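Penicillin-binding protein activator LpoA (Escherichia coli, PDB 6DR3) regulates peptidoglycan synthesis, being essential for the function of penicillin-binding protein 1A, whose transpeptidase activity it stimulates in vitro, and is represented here by its amino-terminal domain. Local coordinates at residues A[3-8]-A[30-35]; A[69-74]-A[106-111]; A[112-117]-A[126-131]. All blocks are in the same frame, centred on the assembly; numbering follows the deposited sequence.

Contact 1. Residues A[3-8]-A[30-35]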
loop_
_atom_site.group_PDB
_atom_site.type_symbol
_atom_site.label_atom_id
_atom_site.label_comp_id
_atom_site.label_asym_id
_atom_site.label_seq_id
_atom_site.Cartn_x
_atom_site.Cartn_y
_atom_site.Cartn_z
ATOM N N PRO A 3 18.972 -8.614 -17.869
ATOM C CA PRO A 3 17.851 -9.332 -17.250
ATOM C C PRO A 3 18.180 -10.803 -17.052
ATOM O O PRO A 3 18.872 -11.419 -17.865
ATOM C CB PRO A 3 16.710 -9.142 -18.257
ATOM C CG PRO A 3 17.395 -8.969 -19.561
ATOM C CD PRO A 3 18.680 -8.241 -19.265
ATOM N N ASP A 4 17.687 -11.356 -15.951
ATOM C CA ASP A 4 17.783 -12.779 -15.677
ATOM C C ASP A 4 16.386 -13.395 -15.743
ATOM O O ASP A 4 15.414 -12.744 -16.139
ATOM C CB ASP A 4 18.454 -13.017 -14.322
ATOM C CG ASP A 4 17.510 -12.808 -13.157
ATOM O OD1 ASP A 4 16.736 -11.830 -13.186
ATOM O OD2 ASP A 4 17.540 -13.628 -12.213
ATOM N N GLN A 5 16.286 -14.662 -15.333
ATOM C CA GLN A 5 15.045 -15.409 -15.507
ATOM C C GLN A 5 13.862 -14.736 -14.821
ATOM O O GLN A 5 12.726 -14.871 -15.286
ATOM C CB GLN A 5 15.205 -16.829 -14.961
ATOM C CG GLN A 5 16.131 -17.721 -15.755
ATOM C CD GLN A 5 16.301 -19.085 -15.112
ATOM O OE1 GLN A 5 15.565 -19.445 -14.191
ATOM N NE2 GLN A 5 17.277 -19.849 -15.589
ATOM N N SER A 6 14.098 -14.017 -13.721
ATOM C CA SER A 6 13.016 -13.594 -12.835
ATOM C C SER A 6 12.932 -12.080 -12.655
ATOM O O SER A 6 12.276 -11.618 -11.717
ATOM C CB SER A 6 13.172 -14.266 -11.471
ATOM O OG SER A 6 14.410 -13.916 -10.874
ATOM N N THR A 7 13.548 -11.296 -13.541
ATOM C CA THR A 7 13.601 -9.848 -13.354
ATOM C C THR A 7 12.209 -9.250 -13.161
ATOM O O THR A 7 11.934 -8.595 -12.149
ATOM C CB THR A 7 14.308 -9.199 -14.547
ATOM O OG1 THR A 7 15.648 -9.693 -14.625
ATOM C CG2 THR A 7 14.343 -7.680 -14.410
ATOM N N ALA A 8 11.317 -9.457 -14.136
ATOM C CA ALA A 8 10.006 -8.813 -14.094
ATOM C C ALA A 8 9.257 -9.151 -12.811
ATOM O O ALA A 8 8.654 -8.271 -12.187
ATOM C CB ALA A 8 9.174 -9.223 -15.310
ATOM N N ASP A 30 22.347 -21.327 -7.492
ATOM C CA ASP A 30 23.142 -20.118 -7.211
ATOM C C ASP A 30 22.176 -18.930 -7.101
ATOM O O ASP A 30 21.085 -19.074 -6.527
ATOM C CB ASP A 30 24.226 -19.983 -8.266
ATOM C CG ASP A 30 25.281 -18.957 -7.894
ATOM O OD1 ASP A 30 25.888 -19.090 -6.810
ATOM O OD2 ASP A 30 25.505 -18.017 -8.686
ATOM N N ASP A 31 22.537 -17.758 -7.635
ATOM C CA ASP A 31 21.736 -16.555 -7.418
ATOM C C ASP A 31 20.383 -16.651 -8.107
ATOM O O ASP A 31 19.379 -16.155 -7.582
ATOM C CB ASP A 31 22.501 -15.326 -7.910
ATOM C CG ASP A 31 23.602 -14.907 -6.957
ATOM O OD1 ASP A 31 23.304 -14.685 -5.764
ATOM O OD2 ASP A 31 24.768 -14.810 -7.397
ATOM N N THR A 32 20.335 -17.262 -9.294
ATOM C CA THR A 32 19.054 -17.477 -9.957
ATOM C C THR A 32 18.083 -18.192 -9.028
ATOM O O THR A 32 16.905 -17.827 -8.942
ATOM C CB THR A 32 19.260 -18.278 -11.246
ATOM O OG1 THR A 32 20.183 -17.587 -12.096
ATOM C CG2 THR A 32 17.943 -18.469 -11.989
ATOM N N ARG A 33 18.570 -19.207 -8.311
ATOM C CA ARG A 33 17.719 -19.943 -7.383
ATOM C C ARG A 33 17.293 -19.067 -6.210
ATOM O O ARG A 33 16.134 -19.115 -5.783
ATOM C CB ARG A 33 18.453 -21.190 -6.888
ATOM C CG ARG A 33 17.616 -22.109 -6.015
ATOM C CD ARG A 33 18.473 -23.183 -5.374
ATOM N NE ARG A 33 17.673 -24.139 -4.611
ATOM C CZ ARG A 33 17.129 -25.242 -5.115
ATOM N NH1 ARG A 33 17.287 -25.552 -6.397
ATOM N NH2 ARG A 33 16.421 -26.043 -4.332
ATOM N N ILE A 34 18.215 -18.260 -5.678
ATOM C CA ILE A 34 17.872 -17.372 -4.569
ATOM C C ILE A 34 16.751 -16.425 -4.975
ATOM O O ILE A 34 15.810 -16.188 -4.209
ATOM C CB ILE A 34 19.119 -16.602 -4.091
ATOM C CG1 ILE A 34 20.095 -17.557 -3.396
ATOM C CG2 ILE A 34 18.728 -15.458 -3.146
ATOM C CD1 ILE A 34 21.432 -16.928 -3.051
ATOM N N ASN A 35 16.837 -15.861 -6.180
ATOM C CA ASN A 35 15.811 -14.928 -6.630
ATOM C C ASN A 35 14.449 -15.609 -6.705
ATOM O O ASN A 35 13.447 -15.069 -6.224
ATOM C CB ASN A 35 16.202 -14.335 -7.985
ATOM C CG ASN A 35 17.407 -13.420 -7.891
ATOM O OD1 ASN A 35 17.675 -12.833 -6.841
ATOM N ND2 ASN A 35 18.141 -13.293 -8.991
#
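Asn35, near the start of helix 30-47, meets Asp4 and Ser6 of the incoming chain end, and its side chain can be followed outward atom by atom. CB lies 3.4 Å from Ser6 OG. The first torsion sets CG opposite the carbonyl carbon and beside the backbone N (chi1 -68°), which carries the amide toward the turn. There ND2 donates to Asp4 OD2 at 3.3 Å. The bond is bent, with an N-H...O angle of 145°, and ND2 approaches from 39° above the carboxylate plane; amide and carboxylate stand nearly perpendicular. OD1 accepts from Gln68 NE2 on helix 66-82, so the amide joins Asp4 to a second helix, and both its ends are held.

A second touch is made one helical turn earlier. Thr32 CG2 lies against one face of the Gln5 amide, 3.4 Å from Gln5 OE1 and 3.6 Å from Gln5 CD, the two side chains crossing at about a right angle. The Gln5 chain is extended beyond CG, and OE1 also accepts a hydrogen bond from Trp36 NE1, which is consistent with the amide being held over the methyl.

Asp4 is held by its own segment. Its OD1 accepts from Thr7 OG1 at 2.8 Å through the anti lone pair and takes a weak bond from Ser6 N at 3.5 Å. Asp4 to Thr7 form a type I beta turn, and Ser6 stands at the N-cap position of helix 7-11, though its side chain makes no capping bond; the arrangement is that of a weakly closed Asx turn leading into a helix.

Contact 2. Residues A[69-74]-A[106-111]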
loop_
_atom_site.group_PDB
_atom_site.type_symbol
_atom_site.label_atom_id
_atom_site.label_comp_id
_atom_site.label_asym_id
_atom_site.label_seq_id
_atom_site.Cartn_x
_atom_site.Cartn_y
_atom_site.Cartn_z
ATOM N N ARG A 69 19.335 -8.965 -0.118
ATOM C CA ARG A 69 19.168 -8.758 1.316
ATOM C C ARG A 69 18.092 -7.719 1.601
ATOM O O ARG A 69 17.318 -7.867 2.554
ATOM C CB ARG A 69 20.495 -8.345 1.952
ATOM C CG ARG A 69 20.433 -8.267 3.474
ATOM C CD ARG A 69 21.808 -8.108 4.101
ATOM N NE ARG A 69 22.720 -9.173 3.697
ATOM C CZ ARG A 69 22.676 -10.419 4.160
ATOM N NH1 ARG A 69 21.757 -10.774 5.046
ATOM N NH2 ARG A 69 23.551 -11.317 3.728
ATOM N N ARG A 70 18.025 -6.660 0.790
ATOM C CA ARG A 70 16.969 -5.670 0.967
ATOM C C ARG A 70 15.594 -6.301 0.782
ATOM O O ARG A 70 14.662 -6.013 1.541
ATOM C CB ARG A 70 17.169 -4.505 -0.003
ATOM C CG ARG A 70 18.199 -3.489 0.480
ATOM C CD ARG A 70 18.225 -2.229 -0.378
ATOM N NE ARG A 70 19.072 -2.369 -1.562
ATOM C CZ ARG A 70 20.390 -2.181 -1.571
ATOM N NH1 ARG A 70 21.033 -1.851 -0.457
ATOM N NH2 ARG A 70 21.072 -2.328 -2.700
ATOM N N GLU A 71 15.452 -7.177 -0.215
ATOM C CA GLU A 71 14.193 -7.893 -0.387
ATOM C C GLU A 71 13.909 -8.794 0.808
ATOM O O GLU A 71 12.756 -8.929 1.232
ATOM C CB GLU A 71 14.224 -8.705 -1.683
ATOM C CG GLU A 71 12.993 -9.567 -1.918
ATOM C CD GLU A 71 11.719 -8.752 -2.040
ATOM O OE1 GLU A 71 11.802 -7.567 -2.427
ATOM O OE2 GLU A 71 10.636 -9.300 -1.750
ATOM N N LYS A 72 14.948 -9.415 1.372
ATOM C CA LYS A 72 14.748 -10.274 2.536
ATOM C C LYS A 72 14.173 -9.482 3.703
ATOM O O LYS A 72 13.233 -9.932 4.370
ATOM C CB LYS A 72 16.064 -10.941 2.941
ATOM C CG LYS A 72 15.926 -11.863 4.152
ATOM C CD LYS A 72 17.259 -12.429 4.616
ATOM C CE LYS A 72 17.078 -13.249 5.888
ATOM N NZ LYS A 72 18.366 -13.745 6.442
ATOM N N THR A 73 14.728 -8.297 3.969
ATOM C CA THR A 73 14.242 -7.496 5.087
ATOM C C THR A 73 12.777 -7.125 4.896
ATOM O O THR A 73 12.007 -7.079 5.863
ATOM C CB THR A 73 15.090 -6.233 5.252
ATOM O OG1 THR A 73 14.999 -5.431 4.066
ATOM C CG2 THR A 73 16.551 -6.590 5.517
ATOM N N LEU A 74 12.370 -6.862 3.653
ATOM C CA LEU A 74 10.974 -6.525 3.396
ATOM C C LEU A 74 10.075 -7.741 3.585
ATOM O O LEU A 74 8.982 -7.630 4.153
ATOM C CB LEU A 74 10.828 -5.951 1.987
ATOM C CG LEU A 74 9.437 -5.458 1.577
ATOM C CD1 LEU A 74 8.860 -4.480 2.594
ATOM C CD2 LEU A 74 9.506 -4.816 0.202
ATOM N N GLN A 106 8.700 -0.095 -2.534
ATOM C CA GLN A 106 8.099 1.023 -1.813
ATOM C C GLN A 106 6.595 0.833 -1.663
ATOM O O GLN A 106 6.031 1.099 -0.594
ATOM C CB GLN A 106 8.401 2.338 -2.531
ATOM C CG GLN A 106 9.864 2.739 -2.490
ATOM C CD GLN A 106 10.142 4.015 -3.257
ATOM O OE1 GLN A 106 9.234 4.797 -3.536
ATOM N NE2 GLN A 106 11.405 4.231 -3.605
ATOM N N ALA A 107 5.927 0.375 -2.724
ATOM C CA ALA A 107 4.493 0.121 -2.630
ATOM C C ALA A 107 4.194 -0.921 -1.560
ATOM O O ALA A 107 3.217 -0.792 -0.812
ATOM C CB ALA A 107 3.948 -0.329 -3.986
ATOM N N ARG A 108 5.028 -1.963 -1.471
ATOM C CA ARG A 108 4.842 -2.976 -0.438
ATOM C C ARG A 108 5.241 -2.452 0.935
ATOM O O ARG A 108 4.632 -2.832 1.943
ATOM C CB ARG A 108 5.649 -4.227 -0.781
ATOM C CG ARG A 108 5.094 -5.019 -1.953
ATOM C CD ARG A 108 6.145 -5.957 -2.519
ATOM N NE ARG A 108 6.676 -6.866 -1.505
ATOM C CZ ARG A 108 7.835 -7.514 -1.611
ATOM N NH1 ARG A 108 8.599 -7.352 -2.683
ATOM N NH2 ARG A 108 8.234 -8.323 -0.637
ATOM N N TYR A 109 6.262 -1.597 0.998
ATOM C CA TYR A 109 6.613 -0.952 2.259
ATOM C C TYR A 109 5.422 -0.190 2.826
ATOM O O TYR A 109 5.074 -0.339 4.004
ATOM C CB TYR A 109 7.807 -0.017 2.052
ATOM C CG TYR A 109 8.022 0.962 3.185
ATOM C CD1 TYR A 109 8.802 0.624 4.282
ATOM C CD2 TYR A 109 7.444 2.226 3.155
ATOM C CE1 TYR A 109 9.001 1.517 5.319
ATOM C CE2 TYR A 109 7.635 3.123 4.186
ATOM C CZ TYR A 109 8.411 2.763 5.268
ATOM O OH TYR A 109 8.609 3.658 6.295
ATOM N N TRP A 110 4.779 0.634 1.998
ATOM C CA TRP A 110 3.629 1.396 2.473
ATOM C C TRP A 110 2.431 0.499 2.747
ATOM O O TRP A 110 1.655 0.774 3.669
ATOM C CB TRP A 110 3.266 2.482 1.462
ATOM C CG TRP A 110 4.310 3.551 1.367
ATOM C CD1 TRP A 110 5.140 3.796 0.317
ATOM C CD2 TRP A 110 4.645 4.510 2.376
ATOM N NE1 TRP A 110 5.967 4.855 0.604
ATOM C CE2 TRP A 110 5.682 5.311 1.864
ATOM C CE3 TRP A 110 4.165 4.772 3.664
ATOM C CZ2 TRP A 110 6.249 6.357 2.590
ATOM C CZ3 TRP A 110 4.727 5.811 4.383
ATOM C CH2 TRP A 110 5.758 6.590 3.846
ATOM N N GLN A 111 2.256 -0.572 1.972
ATOM C CA GLN A 111 1.188 -1.517 2.283
ATOM C C GLN A 111 1.401 -2.139 3.656
ATOM O O GLN A 111 0.438 -2.367 4.399
ATOM C CB GLN A 111 1.105 -2.602 1.211
ATOM C CG GLN A 111 -0.122 -3.497 1.346
ATOM C CD GLN A 111 -1.422 -2.745 1.116
ATOM O OE1 GLN A 111 -1.546 -1.979 0.161
ATOM N NE2 GLN A 111 -2.393 -2.957 1.994
#
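Glu71 and Arg108 form a salt bridge between helix 66-82 and helix 103-117, while Leu74 supplies the apolar part of the same contact. Along the first segment, Arg70 matters through its backbone: its O accepts from both Leu74 N and Thr73 OG1, the latter at 2.6 Å, and the two donors arrive from the same face of the carbonyl plane. Next comes Glu71, whose chain bends at chi2 (62°) and brings the carboxylate across to Arg108. The grip is end-on, through NH1 and NH2, and both nitrogens converge on one oxygen: Glu71 OE2 is 2.8 Å from Arg108 NH2 and 3.0 Å from Arg108 NH1. Both bonds lie in the guanidinium plane, and NH1 is met by the syn lone pair of OE2. Glu71 OE1 takes a further, weak bond from Arg108 NH1 at 3.2 Å, and accepts from Gln105 NE2 as well. Because both nitrogens go to OE2 and the two planes are 46° apart, this is not a flat, two-oxygen fork.

Leu74, one turn on from Arg70, lays CD2 over the centre of the guanidinium face, 3.7 Å from Arg108 CZ, while its CD1 approaches Tyr109 N at 4.2 Å. Thus the charged group has a carboxylate at its edge and a methyl on one face. Arg108 NE pairs with Glu78 further along helix 66-82, and Arg42, in a long, weak ion pair with Glu71, completes a cluster whose charges probably offset one another. The segment axes come within 11.4 Å and run in nearly the same direction, 22° apart, with helix 86-93 between the two helices in sequence; beyond, Trp110 packs against helix 123-132.

Contact 3. Residues A[112-117]-A[126-131]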
loop_
_atom_site.group_PDB
_atom_site.type_symbol
_atom_site.label_atom_id
_atom_site.label_comp_id
_atom_site.label_asym_id
_atom_site.label_seq_id
_atom_site.Cartn_x
_atom_site.Cartn_y
_atom_site.Cartn_z
ATOM N N ALA A 112 2.656 -2.418 4.015
ATOM C CA ALA A 112 2.944 -2.938 5.348
ATOM C C ALA A 112 2.567 -1.924 6.421
ATOM O O ALA A 112 2.036 -2.292 7.475
ATOM C CB ALA A 112 4.420 -3.313 5.459
ATOM N N LYS A 113 2.829 -0.640 6.172
ATOM C CA LYS A 113 2.423 0.385 7.126
ATOM C C LYS A 113 0.906 0.502 7.187
ATOM O O LYS A 113 0.334 0.669 8.270
ATOM C CB LYS A 113 3.054 1.728 6.759
ATOM C CG LYS A 113 4.573 1.699 6.704
ATOM C CD LYS A 113 5.177 3.051 7.052
ATOM C CE LYS A 113 5.158 3.305 8.552
ATOM N NZ LYS A 113 5.848 4.573 8.913
ATOM N N ILE A 114 0.238 0.417 6.036
ATOM C CA ILE A 114 -1.223 0.423 6.018
ATOM C C ILE A 114 -1.762 -0.765 6.806
ATOM O O ILE A 114 -2.644 -0.620 7.660
ATOM C CB ILE A 114 -1.741 0.425 4.568
ATOM C CG1 ILE A 114 -1.359 1.732 3.871
ATOM C CG2 ILE A 114 -3.259 0.236 4.526
ATOM C CD1 ILE A 114 -1.491 1.684 2.364
ATOM N N ASP A 115 -1.240 -1.962 6.525
ATOM C CA ASP A 115 -1.680 -3.151 7.247
ATOM C C ASP A 115 -1.426 -3.024 8.743
ATOM O O ASP A 115 -2.215 -3.528 9.552
ATOM C CB ASP A 115 -0.976 -4.393 6.697
ATOM C CG ASP A 115 -1.333 -4.676 5.247
ATOM O OD1 ASP A 115 -2.268 -4.029 4.725
ATOM O OD2 ASP A 115 -0.677 -5.541 4.625
ATOM N N ALA A 116 -0.336 -2.358 9.132
ATOM C CA ALA A 116 -0.008 -2.234 10.548
ATOM C C ALA A 116 -1.041 -1.403 11.301
ATOM O O ALA A 116 -1.206 -1.577 12.514
ATOM C CB ALA A 116 1.381 -1.617 10.713
ATOM N N SER A 117 -1.736 -0.498 10.611
ATOM C CA SER A 117 -2.745 0.334 11.255
ATOM C C SER A 117 -4.075 -0.383 11.426
ATOM O O SER A 117 -4.872 0.017 12.281
ATOM C CB SER A 117 -2.953 1.619 10.452
ATOM O OG SER A 117 -1.803 2.446 10.517
ATOM N N LEU A 126 -3.468 7.926 6.796
ATOM C CA LEU A 126 -3.679 8.783 5.634
ATOM C C LEU A 126 -2.368 9.032 4.900
ATOM O O LEU A 126 -2.298 8.917 3.672
ATOM C CB LEU A 126 -4.319 10.104 6.069
ATOM C CG LEU A 126 -5.727 9.994 6.661
ATOM C CD1 LEU A 126 -6.185 11.331 7.219
ATOM C CD2 LEU A 126 -6.720 9.486 5.626
ATOM N N ARG A 127 -1.309 9.363 5.643
ATOM C CA ARG A 127 -0.015 9.613 5.018
ATOM C C ARG A 127 0.494 8.377 4.288
ATOM O O ARG A 127 1.094 8.485 3.212
ATOM C CB ARG A 127 0.999 10.063 6.070
ATOM C CG ARG A 127 0.787 11.478 6.588
ATOM C CD ARG A 127 1.961 11.917 7.452
ATOM N NE ARG A 127 1.920 13.345 7.775
ATOM C CZ ARG A 127 1.742 13.858 8.993
ATOM N NH1 ARG A 127 1.588 13.077 10.058
ATOM N NH2 ARG A 127 1.724 15.176 9.151
ATOM N N ALA A 128 0.266 7.190 4.854
ATOM C CA ALA A 128 0.735 5.965 4.214
ATOM C C ALA A 128 -0.030 5.699 2.923
ATOM O O ALA A 128 0.566 5.352 1.896
ATOM C CB ALA A 128 0.598 4.785 5.177
ATOM N N LEU A 129 -1.355 5.854 2.957
ATOM C CA LEU A 129 -2.146 5.708 1.741
ATOM C C LEU A 129 -1.734 6.733 0.693
ATOM O O LEU A 129 -1.631 6.410 -0.497
ATOM C CB LEU A 129 -3.633 5.851 2.067
ATOM C CG LEU A 129 -4.260 4.688 2.834
ATOM C CD1 LEU A 129 -5.573 5.119 3.461
ATOM C CD2 LEU A 129 -4.475 3.501 1.909
ATOM N N ILE A 130 -1.490 7.973 1.121
ATOM C CA ILE A 130 -1.132 9.032 0.182
ATOM C C ILE A 130 0.252 8.781 -0.405
ATOM O O ILE A 130 0.487 9.023 -1.596
ATOM C CB ILE A 130 -1.220 10.403 0.881
ATOM C CG1 ILE A 130 -2.682 10.739 1.181
ATOM C CG2 ILE A 130 -0.592 11.503 0.023
ATOM C CD1 ILE A 130 -2.867 11.897 2.138
ATOM N N ALA A 131 1.188 8.295 0.413
ATOM C CA ALA A 131 2.529 8.016 -0.091
ATOM C C ALA A 131 2.528 6.841 -1.063
ATOM O O ALA A 131 3.355 6.798 -1.982
ATOM C CB ALA A 131 3.479 7.737 1.073
#
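Ile114 packs against Ala128 and Leu129 across an antiparallel helical hairpin, in which helix 103-117 turns back through a short connection into helix 123-132. The segment axes run 153° apart and approach to 9.1 Å, and the nearest CA atoms are those of Ile114 and Ala128, 6.1 Å apart. The small Ala128 side chain stands at this point of nearest approach, with its CB 3.9 Å from Ile114 CG1.

The tight side is the Ile114-Leu129 pairing. Ile114 points its longer branch, CG1 and CD1, at the partner helix; an extended second torsion (chi2 165°) carries CD1 out to Leu129, and the two side chains cross at about a right angle. Leu129 is buried, and its other contacts include Ala147 and Thr148 of helix 138-153, so this side continues into the next layer of helices. Ala128, in turn, is also touched by Trp110 of helix 103-117.

The looser side belongs to Lys113. Only the root of its side chain takes part, while the rest leads away from helix 123-132 and the residue is partly exposed. No hydrogen bond spans the two segments, so the hairpin is joined here by apolar packing alone. The difference shows in the methyl and methylene distances: Ile114 CD1 to Leu129 CD2 is 3.5 Å, whereas Lys113 CB to Ala128 CB is 4.2 Å.

The three contacts follow one another along the chain, each closing before the next opens. Contact 1 lies at the periphery, its centre about 25 Å from the centre of the chain, while contacts 2 and 3 lie about 11 and 6 Å from it. Centres of contacts 1 and 2 are about 18 Å apart, and those of 1 and 3 about 30 Å. Contacts 2 and 3 share helix 103-117, with centres about 13 Å apart, and touch directly where Trp110 CE2 lies 3.4 Å from Ala131 CB. This stepwise succession of neighbouring helices, without any strand, is consistent with the TPR-like architecture of the LpoA amino-terminal domain.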